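Carbohydrate binding module E1 (Uncultured bacterium, PDB 5KLE) binds cellopentaose, laying the sugar along an aromatic-lined surface of its beta-sandwich, and probably recognises cellulose. Local coordinates at residues Asp29-Asn34 and Val92-Trp97; Ser37-Ile42 and Trp68-Asn73; Tyr52-Gly57 and Gly77-Lys82. All blocks are in the same frame, centred on the assembly; numbering follows the deposited sequence. Where two conformers were deposited one is given.

Contact 1: Asp29-Asn34 and Val92-Trp97; sequences DCIKYN and VKFDNW. With BGC (beta-D-glucopyranose), chain B; BGC (beta-D-glucopyranose), chain C.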
loop_
_atom_site.group_PDB
_atom_site.type_symbol
_atom_site.label_atom_id
_atom_site.label_comp_id
_atom_site.label_asym_id
_atom_site.label_seq_id
_atom_site.Cartn_x
_atom_site.Cartn_y
_atom_site.Cartn_z
ATOM N N ASP A 29 7.710 -0.792 5.199
ATOM C CA ASP A 29 7.973 -0.757 3.761
ATOM C C ASP A 29 7.374 0.505 3.141
ATOM O O ASP A 29 6.418 1.080 3.662
ATOM C CB ASP A 29 7.326 -1.976 3.072
ATOM C CG ASP A 29 8.144 -3.266 3.188
ATOM O OD1 ASP A 29 9.356 -3.234 3.519
ATOM O OD2 ASP A 29 7.534 -4.329 2.916
ATOM N N CYS A 30 7.963 0.938 2.016
ATOM C CA CYS A 30 7.525 2.091 1.234
ATOM C C CYS A 30 7.395 1.620 -0.211
ATOM O O CYS A 30 8.415 1.359 -0.871
ATOM C CB CYS A 30 8.567 3.204 1.352
ATOM S SG CYS A 30 8.167 4.640 0.290
ATOM N N ILE A 31 6.150 1.460 -0.679
ATOM C CA ILE A 31 5.845 0.770 -1.932
ATOM C C ILE A 31 5.518 1.816 -2.997
ATOM O O ILE A 31 4.621 2.657 -2.795
ATOM C CB ILE A 31 4.616 -0.145 -1.764
ATOM C CG1 ILE A 31 4.702 -0.987 -0.490
ATOM C CG2 ILE A 31 4.404 -1.009 -3.060
ATOM C CD1 ILE A 31 5.824 -1.854 -0.491
ATOM N N LYS A 32 6.149 1.718 -4.171
ATOM C CA LYS A 32 5.751 2.510 -5.329
ATOM C C LYS A 32 4.682 1.730 -6.093
ATOM O O LYS A 32 4.853 0.533 -6.355
ATOM C CB LYS A 32 6.947 2.728 -6.256
ATOM C CG LYS A 32 6.629 3.565 -7.502
ATOM C CD LYS A 32 7.832 3.656 -8.454
ATOM C CE LYS A 32 7.513 4.495 -9.673
ATOM N NZ LYS A 32 8.796 4.749 -10.429
ATOM N N TYR A 33 3.599 2.412 -6.471
ATOM C CA TYR A 33 2.569 1.793 -7.311
ATOM C C TYR A 33 2.034 2.843 -8.269
ATOM O O TYR A 33 1.558 3.896 -7.821
ATOM C CB TYR A 33 1.405 1.254 -6.463
ATOM C CG TYR A 33 0.317 0.608 -7.290
ATOM C CD1 TYR A 33 0.581 -0.541 -8.027
ATOM C CD2 TYR A 33 -0.974 1.160 -7.376
ATOM C CE1 TYR A 33 -0.403 -1.122 -8.824
ATOM C CE2 TYR A 33 -1.987 0.565 -8.173
ATOM C CZ TYR A 33 -1.679 -0.570 -8.905
ATOM O OH TYR A 33 -2.621 -1.212 -9.692
ATOM N N ASN A 34 2.038 2.536 -9.573
ATOM C CA ASN A 34 1.436 3.431 -10.553
ATOM C C ASN A 34 -0.027 3.040 -10.790
ATOM O O ASN A 34 -0.305 1.921 -11.232
ATOM C CB ASN A 34 2.226 3.418 -11.866
ATOM C CG ASN A 34 1.667 4.389 -12.871
ATOM O OD1 ASN A 34 0.722 4.066 -13.600
ATOM N ND2 ASN A 34 2.243 5.594 -12.925
ATOM N N VAL A 92 0.243 -9.124 0.070
ATOM C CA VAL A 92 -0.692 -8.054 -0.268
ATOM C C VAL A 92 -0.629 -7.817 -1.765
ATOM O O VAL A 92 0.400 -8.076 -2.397
ATOM C CB VAL A 92 -0.349 -6.768 0.521
ATOM C CG1 VAL A 92 0.957 -6.167 0.023
ATOM C CG2 VAL A 92 -1.495 -5.758 0.434
ATOM N N LYS A 93 -1.744 -7.338 -2.352
ATOM C CA LYS A 93 -1.700 -6.826 -3.727
ATOM C C LYS A 93 -2.402 -5.486 -3.839
ATOM O O LYS A 93 -3.329 -5.188 -3.086
ATOM C CB LYS A 93 -2.220 -7.796 -4.786
ATOM C CG LYS A 93 -3.591 -8.362 -4.502
ATOM C CD LYS A 93 -3.904 -9.342 -5.632
ATOM C CE LYS A 93 -5.093 -10.191 -5.371
ATOM N NZ LYS A 93 -5.299 -11.140 -6.539
ATOM N N PHE A 94 -1.894 -4.663 -4.759
ATOM C CA PHE A 94 -2.504 -3.390 -5.118
ATOM C C PHE A 94 -3.109 -3.523 -6.513
ATOM O O PHE A 94 -2.537 -4.185 -7.384
ATOM C CB PHE A 94 -1.465 -2.256 -5.150
ATOM C CG PHE A 94 -0.783 -1.982 -3.820
ATOM C CD1 PHE A 94 -1.253 -2.514 -2.616
ATOM C CD2 PHE A 94 0.347 -1.180 -3.791
ATOM C CE1 PHE A 94 -0.588 -2.249 -1.383
ATOM C CE2 PHE A 94 1.003 -0.896 -2.581
ATOM C CZ PHE A 94 0.533 -1.435 -1.372
ATOM N N ASP A 95 -4.276 -2.893 -6.726
ATOM C CA ASP A 95 -4.988 -2.964 -8.001
ATOM C C ASP A 95 -5.776 -1.664 -8.164
ATOM O O ASP A 95 -5.738 -0.778 -7.297
ATOM C CB ASP A 95 -5.887 -4.226 -8.044
ATOM C CG ASP A 95 -6.074 -4.815 -9.461
ATOM O OD1 ASP A 95 -6.104 -4.074 -10.463
ATOM O OD2 ASP A 95 -6.235 -6.062 -9.569
ATOM N N ASN A 96 -6.500 -1.548 -9.276
ATOM C CA ASN A 96 -7.299 -0.357 -9.519
ATOM C C ASN A 96 -8.348 -0.722 -10.543
ATOM O O ASN A 96 -8.062 -1.467 -11.493
ATOM C CB ASN A 96 -6.453 0.856 -9.995
ATOM C CG ASN A 96 -5.630 0.558 -11.240
ATOM O OD1 ASN A 96 -4.558 -0.019 -11.134
ATOM N ND2 ASN A 96 -6.114 0.961 -12.412
ATOM N N TRP A 97 -9.560 -0.214 -10.337
ATOM C CA TRP A 97 -10.656 -0.431 -11.283
ATOM C C TRP A 97 -11.796 0.542 -11.049
ATOM O O TRP A 97 -11.741 1.326 -10.104
ATOM C CB TRP A 97 -11.181 -1.882 -11.247
ATOM C CG TRP A 97 -11.704 -2.349 -9.890
ATOM C CD1 TRP A 97 -12.863 -1.947 -9.271
ATOM C CD2 TRP A 97 -11.109 -3.323 -9.026
ATOM N NE1 TRP A 97 -13.019 -2.615 -8.074
ATOM C CE2 TRP A 97 -11.961 -3.466 -7.898
ATOM C CE3 TRP A 97 -9.938 -4.101 -9.091
ATOM C CZ2 TRP A 97 -11.675 -4.332 -6.844
ATOM C CZ3 TRP A 97 -9.663 -4.977 -8.049
ATOM C CH2 TRP A 97 -10.525 -5.092 -6.935
ATOM O OXT TRP A 97 -12.798 0.551 -11.815
HETATM C C2 BGC B . -12.678 -5.504 -12.145
HETATM C C3 BGC B . -12.703 -6.776 -11.332
HETATM C C4 BGC B . -13.305 -6.503 -9.930
HETATM C C5 BGC B . -14.620 -5.781 -10.096
HETATM C C6 BGC B . -15.404 -5.199 -8.913
HETATM C C1 BGC B . -14.061 -4.846 -12.172
HETATM O O2 BGC B . -12.283 -5.790 -13.466
HETATM O O3 BGC B . -11.386 -7.332 -11.333
HETATM O O4 BGC B . -13.475 -7.753 -9.344
HETATM O O5 BGC B . -14.506 -4.634 -10.904
HETATM O O6 BGC B . -16.526 -4.562 -9.451
HETATM C C2 BGC C . -8.845 -11.794 -5.349
HETATM C C3 BGC C . -8.224 -13.114 -4.998
HETATM C C4 BGC C . -8.839 -13.653 -3.709
HETATM C C5 BGC C . -10.302 -13.727 -3.841
HETATM C C6 BGC C . -10.983 -14.003 -2.524
HETATM C C1 BGC C . -10.364 -11.944 -5.411
HETATM O O2 BGC C . -8.319 -11.339 -6.585
HETATM O O3 BGC C . -6.828 -12.925 -4.856
HETATM O O4 BGC C . -8.426 -14.915 -3.482
HETATM O O5 BGC C . -10.845 -12.505 -4.258
HETATM O O6 BGC C . -12.329 -13.699 -2.653
HETATM O O HOH W 1 -2.505 0.954 -12.817
#

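Contact 2: Ser37-Ile42 and Trp68-Asn73; sequences SGTLQI and WTTVAN. With BGC (beta-D-glucopyranose), chain D.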
loop_
_atom_site.group_PDB
_atom_site.type_symbol
_atom_site.label_atom_id
_atom_site.label_comp_id
_atom_site.label_asym_id
_atom_site.label_seq_id
_atom_site.Cartn_x
_atom_site.Cartn_y
_atom_site.Cartn_z
ATOM N N SER A 37 -5.676 4.631 -13.724
ATOM C CA SER A 37 -7.049 5.113 -13.818
ATOM C C SER A 37 -7.852 4.472 -12.694
ATOM O O SER A 37 -7.378 3.583 -11.992
ATOM C CB SER A 37 -7.694 4.775 -15.174
ATOM O OG SER A 37 -7.932 3.380 -15.286
ATOM N N GLY A 38 -9.092 4.938 -12.536
ATOM C CA GLY A 38 -9.981 4.260 -11.624
ATOM C C GLY A 38 -9.683 4.516 -10.159
ATOM O O GLY A 38 -9.084 5.534 -9.774
ATOM N N THR A 39 -10.073 3.545 -9.333
ATOM C CA THR A 39 -10.023 3.661 -7.880
ATOM C C THR A 39 -9.069 2.615 -7.314
ATOM O O THR A 39 -9.178 1.424 -7.643
ATOM C CB THR A 39 -11.406 3.487 -7.254
ATOM O OG1 THR A 39 -12.286 4.494 -7.784
ATOM C CG2 THR A 39 -11.337 3.625 -5.744
ATOM N N LEU A 40 -8.143 3.067 -6.465
ATOM C CA LEU A 40 -7.149 2.168 -5.855
ATOM C C LEU A 40 -7.816 1.140 -4.935
ATOM O O LEU A 40 -8.760 1.456 -4.204
ATOM C CB LEU A 40 -6.143 2.998 -5.042
ATOM C CG LEU A 40 -5.084 2.226 -4.256
ATOM C CD1 LEU A 40 -4.064 1.654 -5.257
ATOM C CD2 LEU A 40 -4.361 3.134 -3.240
ATOM N N GLN A 41 -7.303 -0.093 -4.960
ATOM C CA GLN A 41 -7.758 -1.196 -4.111
ATOM C C GLN A 41 -6.519 -1.862 -3.496
ATOM O O GLN A 41 -5.515 -2.073 -4.196
ATOM C CB GLN A 41 -8.502 -2.240 -4.977
ATOM C CG GLN A 41 -9.473 -1.653 -6.005
ATOM C CD GLN A 41 -10.769 -1.110 -5.415
ATOM O OE1 GLN A 41 -11.227 -1.576 -4.356
ATOM N NE2 GLN A 41 -11.403 -0.181 -6.126
ATOM N N ILE A 42 -6.576 -2.175 -2.187
ATOM C CA ILE A 42 -5.501 -2.865 -1.449
ATOM C C ILE A 42 -6.111 -4.135 -0.871
ATOM O O ILE A 42 -7.111 -4.051 -0.141
ATOM C CB ILE A 42 -4.895 -2.004 -0.328
ATOM C CG1 ILE A 42 -4.323 -0.712 -0.921
ATOM C CG2 ILE A 42 -3.861 -2.857 0.452
ATOM C CD1 ILE A 42 -3.856 0.296 0.143
ATOM N N TRP A 68 -10.555 -6.856 0.333
ATOM C CA TRP A 68 -10.082 -5.620 -0.289
ATOM C C TRP A 68 -10.530 -4.389 0.487
ATOM O O TRP A 68 -11.680 -4.299 0.941
ATOM C CB TRP A 68 -10.723 -5.475 -1.673
ATOM C CG TRP A 68 -10.259 -6.463 -2.721
ATOM C CD1 TRP A 68 -10.918 -7.593 -3.129
ATOM C CD2 TRP A 68 -9.070 -6.378 -3.514
ATOM N NE1 TRP A 68 -10.207 -8.218 -4.126
ATOM C CE2 TRP A 68 -9.071 -7.493 -4.386
ATOM C CE3 TRP A 68 -8.017 -5.466 -3.576
ATOM C CZ2 TRP A 68 -8.048 -7.721 -5.313
ATOM C CZ3 TRP A 68 -6.985 -5.682 -4.514
ATOM C CH2 TRP A 68 -7.015 -6.805 -5.365
ATOM N N THR A 69 -9.643 -3.402 0.548
ATOM C CA THR A 69 -9.975 -2.050 0.984
ATOM C C THR A 69 -9.995 -1.155 -0.243
ATOM O O THR A 69 -8.993 -1.063 -0.962
ATOM C CB THR A 69 -8.908 -1.556 1.960
ATOM O OG1 THR A 69 -8.901 -2.408 3.111
ATOM C CG2 THR A 69 -9.237 -0.143 2.400
ATOM N N THR A 70 -11.116 -0.467 -0.465
ATOM C CA THR A 70 -11.204 0.545 -1.512
ATOM C C THR A 70 -10.696 1.875 -0.959
ATOM O O THR A 70 -11.080 2.275 0.153
ATOM C CB THR A 70 -12.656 0.670 -1.984
ATOM O OG1 THR A 70 -13.062 -0.585 -2.526
ATOM C CG2 THR A 70 -12.807 1.742 -3.033
ATOM N N VAL A 71 -9.801 2.541 -1.700
ATOM C CA VAL A 71 -9.237 3.824 -1.258
ATOM C C VAL A 71 -9.708 4.912 -2.222
ATOM O O VAL A 71 -9.100 5.140 -3.284
ATOM C CB VAL A 71 -7.706 3.772 -1.181
ATOM C CG1 VAL A 71 -7.151 5.105 -0.646
ATOM C CG2 VAL A 71 -7.242 2.605 -0.295
ATOM N N ALA A 72 -10.789 5.608 -1.871
ATOM C CA ALA A 72 -11.236 6.727 -2.683
ATOM C C ALA A 72 -10.242 7.884 -2.588
ATOM O O ALA A 72 -9.482 8.016 -1.617
ATOM C CB ALA A 72 -12.631 7.199 -2.237
ATOM N N ASN A 73 -10.192 8.677 -3.639
ATOM C CA ASN A 73 -9.431 9.920 -3.627
ATOM C C ASN A 73 -7.918 9.710 -3.676
ATOM O O ASN A 73 -7.162 10.606 -3.300
ATOM C CB ASN A 73 -9.809 10.821 -2.439
ATOM C CG ASN A 73 -11.308 11.038 -2.317
ATOM O OD1 ASN A 73 -12.010 11.239 -3.315
ATOM N ND2 ASN A 73 -11.810 10.987 -1.085
HETATM C C2 BGC D . -13.687 -8.895 -7.270
HETATM C C3 BGC D . -12.874 -9.525 -6.118
HETATM C C4 BGC D . -11.658 -10.286 -6.635
HETATM C C5 BGC D . -10.916 -9.431 -7.636
HETATM C C6 BGC D . -9.821 -10.108 -8.467
HETATM C C1 BGC D . -12.781 -8.111 -8.175
HETATM O O2 BGC D . -14.603 -7.967 -6.775
HETATM O O3 BGC D . -13.711 -10.391 -5.391
HETATM O O4 BGC D . -10.862 -10.643 -5.530
HETATM O O5 BGC D . -11.776 -8.922 -8.597
HETATM O O6 BGC D . -9.277 -9.284 -9.406
HETATM O O HOH W 2 -8.480 5.979 -5.812
#

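Contact 3: Tyr52-Gly57 and Gly77-Lys82; sequences YNITSG and GDLYIK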
loop_
_atom_site.group_PDB
_atom_site.type_symbol
_atom_site.label_atom_id
_atom_site.label_comp_id
_atom_site.label_asym_id
_atom_site.label_seq_id
_atom_site.Cartn_x
_atom_site.Cartn_y
_atom_site.Cartn_z
ATOM N N TYR A 52 -1.932 1.861 6.327
ATOM C CA TYR A 52 -1.140 2.535 5.301
ATOM C C TYR A 52 -1.386 4.038 5.282
ATOM O O TYR A 52 -2.485 4.519 5.597
ATOM C CB TYR A 52 -1.559 2.057 3.879
ATOM C CG TYR A 52 -1.612 0.543 3.736
ATOM C CD1 TYR A 52 -0.533 -0.173 3.182
ATOM C CD2 TYR A 52 -2.709 -0.192 4.234
ATOM C CE1 TYR A 52 -0.562 -1.562 3.093
ATOM C CE2 TYR A 52 -2.728 -1.609 4.171
ATOM C CZ TYR A 52 -1.659 -2.271 3.556
ATOM O OH TYR A 52 -1.651 -3.667 3.494
ATOM N N ASN A 53 -0.364 4.770 4.867
ATOM C CA ASN A 53 -0.471 6.193 4.518
ATOM C C ASN A 53 0.060 6.388 3.104
ATOM O O ASN A 53 1.161 5.915 2.788
ATOM C CB ASN A 53 0.396 7.087 5.424
ATOM C CG ASN A 53 -0.099 7.165 6.858
ATOM O OD1 ASN A 53 -1.272 6.937 7.136
ATOM N ND2 ASN A 53 0.802 7.545 7.785
ATOM N N ILE A 54 -0.682 7.126 2.268
ATOM C CA ILE A 54 -0.230 7.454 0.913
ATOM C C ILE A 54 0.395 8.840 0.944
ATOM O O ILE A 54 -0.222 9.794 1.452
ATOM C CB ILE A 54 -1.401 7.423 -0.085
ATOM C CG1 ILE A 54 -1.956 6.009 -0.172
ATOM C CG2 ILE A 54 -0.959 7.956 -1.455
ATOM C CD1 ILE A 54 -3.155 5.842 -1.103
ATOM N N THR A 55 1.615 8.974 0.412
ATOM C CA THR A 55 2.291 10.278 0.473
ATOM C C THR A 55 1.481 11.323 -0.283
ATOM O O THR A 55 1.076 11.110 -1.428
ATOM C CB THR A 55 3.697 10.159 -0.093
ATOM O OG1 THR A 55 4.362 9.139 0.669
ATOM C CG2 THR A 55 4.479 11.502 0.059
ATOM N N SER A 56 1.190 12.429 0.399
ATOM C CA SER A 56 0.376 13.521 -0.152
ATOM C C SER A 56 -1.022 13.069 -0.524
ATOM O O SER A 56 -1.689 13.720 -1.342
ATOM C CB SER A 56 1.054 14.196 -1.342
ATOM O OG SER A 56 2.334 14.696 -0.985
ATOM N N GLY A 57 -1.508 12.008 0.119
ATOM C CA GLY A 57 -2.821 11.474 -0.186
ATOM C C GLY A 57 -3.475 10.871 1.039
ATOM O O GLY A 57 -3.147 11.224 2.177
ATOM N N GLY A 77 -1.409 8.150 -11.428
ATOM C CA GLY A 77 0.039 8.318 -11.489
ATOM C C GLY A 77 0.782 7.487 -10.459
ATOM O O GLY A 77 0.272 6.500 -9.914
ATOM N N ASP A 78 2.017 7.912 -10.179
ATOM C CA ASP A 78 2.850 7.185 -9.225
ATOM C C ASP A 78 2.419 7.535 -7.811
ATOM O O ASP A 78 2.384 8.719 -7.438
ATOM C CB ASP A 78 4.320 7.571 -9.359
ATOM C CG ASP A 78 4.970 7.048 -10.620
ATOM O OD1 ASP A 78 4.501 6.047 -11.196
ATOM O OD2 ASP A 78 6.017 7.628 -11.002
ATOM N N LEU A 79 2.145 6.512 -7.013
ATOM C CA LEU A 79 1.774 6.673 -5.616
ATOM C C LEU A 79 2.846 6.025 -4.765
ATOM O O LEU A 79 3.420 5.014 -5.158
ATOM C CB LEU A 79 0.458 5.913 -5.340
ATOM C CG LEU A 79 -0.773 6.492 -6.049
ATOM C CD1 LEU A 79 -1.919 5.519 -5.803
ATOM C CD2 LEU A 79 -1.137 7.869 -5.569
ATOM N N TYR A 80 3.107 6.599 -3.590
ATOM C CA TYR A 80 4.033 6.025 -2.617
ATOM C C TYR A 80 3.254 5.687 -1.352
ATOM O O TYR A 80 2.675 6.578 -0.713
ATOM C CB TYR A 80 5.231 6.973 -2.388
ATOM C CG TYR A 80 5.997 7.128 -3.694
ATOM C CD1 TYR A 80 6.951 6.160 -4.097
ATOM C CD2 TYR A 80 5.640 8.107 -4.630
ATOM C CE1 TYR A 80 7.574 6.247 -5.302
ATOM C CE2 TYR A 80 6.274 8.175 -5.860
ATOM C CZ TYR A 80 7.239 7.263 -6.187
ATOM O OH TYR A 80 7.840 7.390 -7.419
ATOM N N ILE A 81 3.212 4.404 -1.020
ATOM C CA ILE A 81 2.341 3.868 0.022
ATOM C C ILE A 81 3.214 3.281 1.134
ATOM O O ILE A 81 3.924 2.272 0.926
ATOM C CB ILE A 81 1.377 2.833 -0.566
ATOM C CG1 ILE A 81 0.670 3.478 -1.779
ATOM C CG2 ILE A 81 0.395 2.360 0.499
ATOM C CD1 ILE A 81 -0.422 2.640 -2.418
ATOM N N LYS A 82 3.188 3.919 2.314
ATOM C CA LYS A 82 3.917 3.424 3.486
ATOM C C LYS A 82 3.049 2.434 4.257
ATOM O O LYS A 82 1.872 2.721 4.552
ATOM C CB LYS A 82 4.309 4.571 4.422
ATOM C CG LYS A 82 5.099 4.042 5.633
ATOM C CD LYS A 82 5.840 5.132 6.362
ATOM C CE LYS A 82 6.690 4.502 7.485
ATOM N NZ LYS A 82 7.155 5.560 8.395
HETATM O O HOH W 3 2.199 9.357 -3.359
#

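Contact 1: Asp29-Asn34 and Val92-Trp97
Y33 and F94 meet between two strands, their side chains passing one another as they reach from opposite layers. The edge of F94 is turned toward the face of Y33 in an offset edge-to-face pair, with the planes at 79° and the centroids 5.8 Å apart. A CH-pi contact reinforces it: CB of F94 sits squarely over the Y33 ring, 3.8 Å from its centroid. The tyrosine reaches toward the other strand because its CG stands anti to the backbone N (chi1 180°). A further apolar contact comes from I31, whose CG2 branch lies 3.4 Å from CE2 of F94, so that the branched side chain packs obliquely against that corner of the phenyl ring.

Polar contact is confined to the end of the tyrosine. Its OH donates to OD1 of N96 at 2.7 Å, in the plane of the amide carbonyl, and a water that also donates to the backbone O of N34 gives OD1 a second bond. A tyrosine suits this place because its ring packs among apolar groups while its hydroxyl gives a buried asparagine oxygen a partner.

Residues alternating with F94 turn the other way, to the sugar. K93 extends its chain until NZ donates to O3 of the chain C glucose at 2.9 Å and to O2 of the same ring, and the indole of W97 lies with one face against the chain B glucose. The axes of strands 30-34 and 92-96 approach to 8.5 Å at 26°, as strands from the two facing sheets of a beta-sandwich, with a carbohydrate-binding face on the outside.

Contact 2: Ser37-Ile42 and Trp68-Asn73
Q41 and T70 meet through their polar ends on the outer side of the sheet, where the two side chains lie next to each other and point the same way. The threonine OG1 donates to OE1 of the glutamine at 2.8 Å, in the carbonyl plane and on a lone pair. Beside it, CB of Q41 comes within 3.6 Å of CE3 of W68, the benzene part of the indole, and the CG2 methyls of T39 and T70 touch across the strands. On the inner side L40, I42 and V71 bring hydrocarbon together: CD2 of L40 reaches CB of V71 at 4.0 Å, and CD1 of I42 meets the CG2 branch of the same valine. Branched aliphatic side chains suit these three places, which look into the core toward I54 and Y52. T69 shares this face, its OG1 bonded to T62 O and N63 ND2, beyond these strands.

These contacts are set by an antiparallel pairing of edge strand 67-71 with strand 40-44 in the four-stranded sheet of the beta-sandwich. I42 and T69 form a hydrogen-bonded pair, T69 N donating to I42 O at 2.7 Å and I42 N returning a bond to T69 O; Q41 and T70 make the non-hydrogen-bonded pair next to it. Farther along, V71 N donates to L40 O and a water links L40 N to V71 O.

Around these, a further bond helps to place the glutamine. Its chain bends at chi2 (-74°), which turns NE2 back to the backbone O of T39, though this donor stands well above the carbonyl plane. Toward the sugar, W68 directs NE1 almost straight (176°) at O4 of the chain D glucose, 2.9 Å away, and its ring packs edge-to-face with those of W45 and W97, two other tryptophans of the glycan site.

Contact 3: Tyr52-Gly57 and Gly77-Lys82
N53 and K82 pair as antiparallel partners, exchanging two backbone hydrogen bonds: N53 N to K82 O at 3.0 Å and K82 N to N53 O at 2.9 Å. I54 and I81 form the non-hydrogen-bonded pair that follows, and the strand axes, 155° apart in direction, come within 4.6 Å. Beyond the end of strand 52-54, T55 N still donates to Y80 O, and a water joins T55 O to Y80 N. There the chain leaves the sheet in a type II beta turn, closed by G57 N bonding to I54 O.

The inward side chains are mainly apolar. I54 and I81 point the same way, lying alongside each other with their CG1 atoms 4.0 Å apart, while CG2 of I54 reaches CD2 of L79. With CG1 beside the backbone N (chi1 -52°), I81 leaves CG2 anti to that N, where it touches CD1 of Y52 at 3.8 Å. Beta-branched isoleucine favours extended backbone and gives each of these strands a broad, apolar flank; Y52 adds a large ring to the core, its OH bonded to S50.

N53 and K82 take the other face. K82 passes its CB near N53 O before its extended chain carries NZ to A6 O, and N53 OD1 accepts from G60 N. Just after the strand, T55 OG1 bonds to C8 O. Strands 50-54 and 77-86 are thus antiparallel neighbours in the mixed sheet, one face turned to the core of the beta-sandwich.

Overall arrangement
The three contacts sample both layers of the sandwich and the space between them. Contact 3 joins strands 50-54 and 77-86 within the mixed sheet, contact 2 joins strands 40-44 and 67-71 within the antiparallel sheet, and contact 1 bridges the sheets through strands 30-35 and 90-96. Contacts 2 and 3 alternate along the chain, and both lie inside the loop closed by contact 1. The centres of contacts 2 and 3 are about 12 Å apart, with contact 1 about 10 Å from contact 2 and 9 Å from contact 3. L40 and I54 meet in the shared core. The glycan-binding residues W68, K93 and W97 thus sit on the antiparallel sheet and at the C terminus of the chain, backed by the other layer.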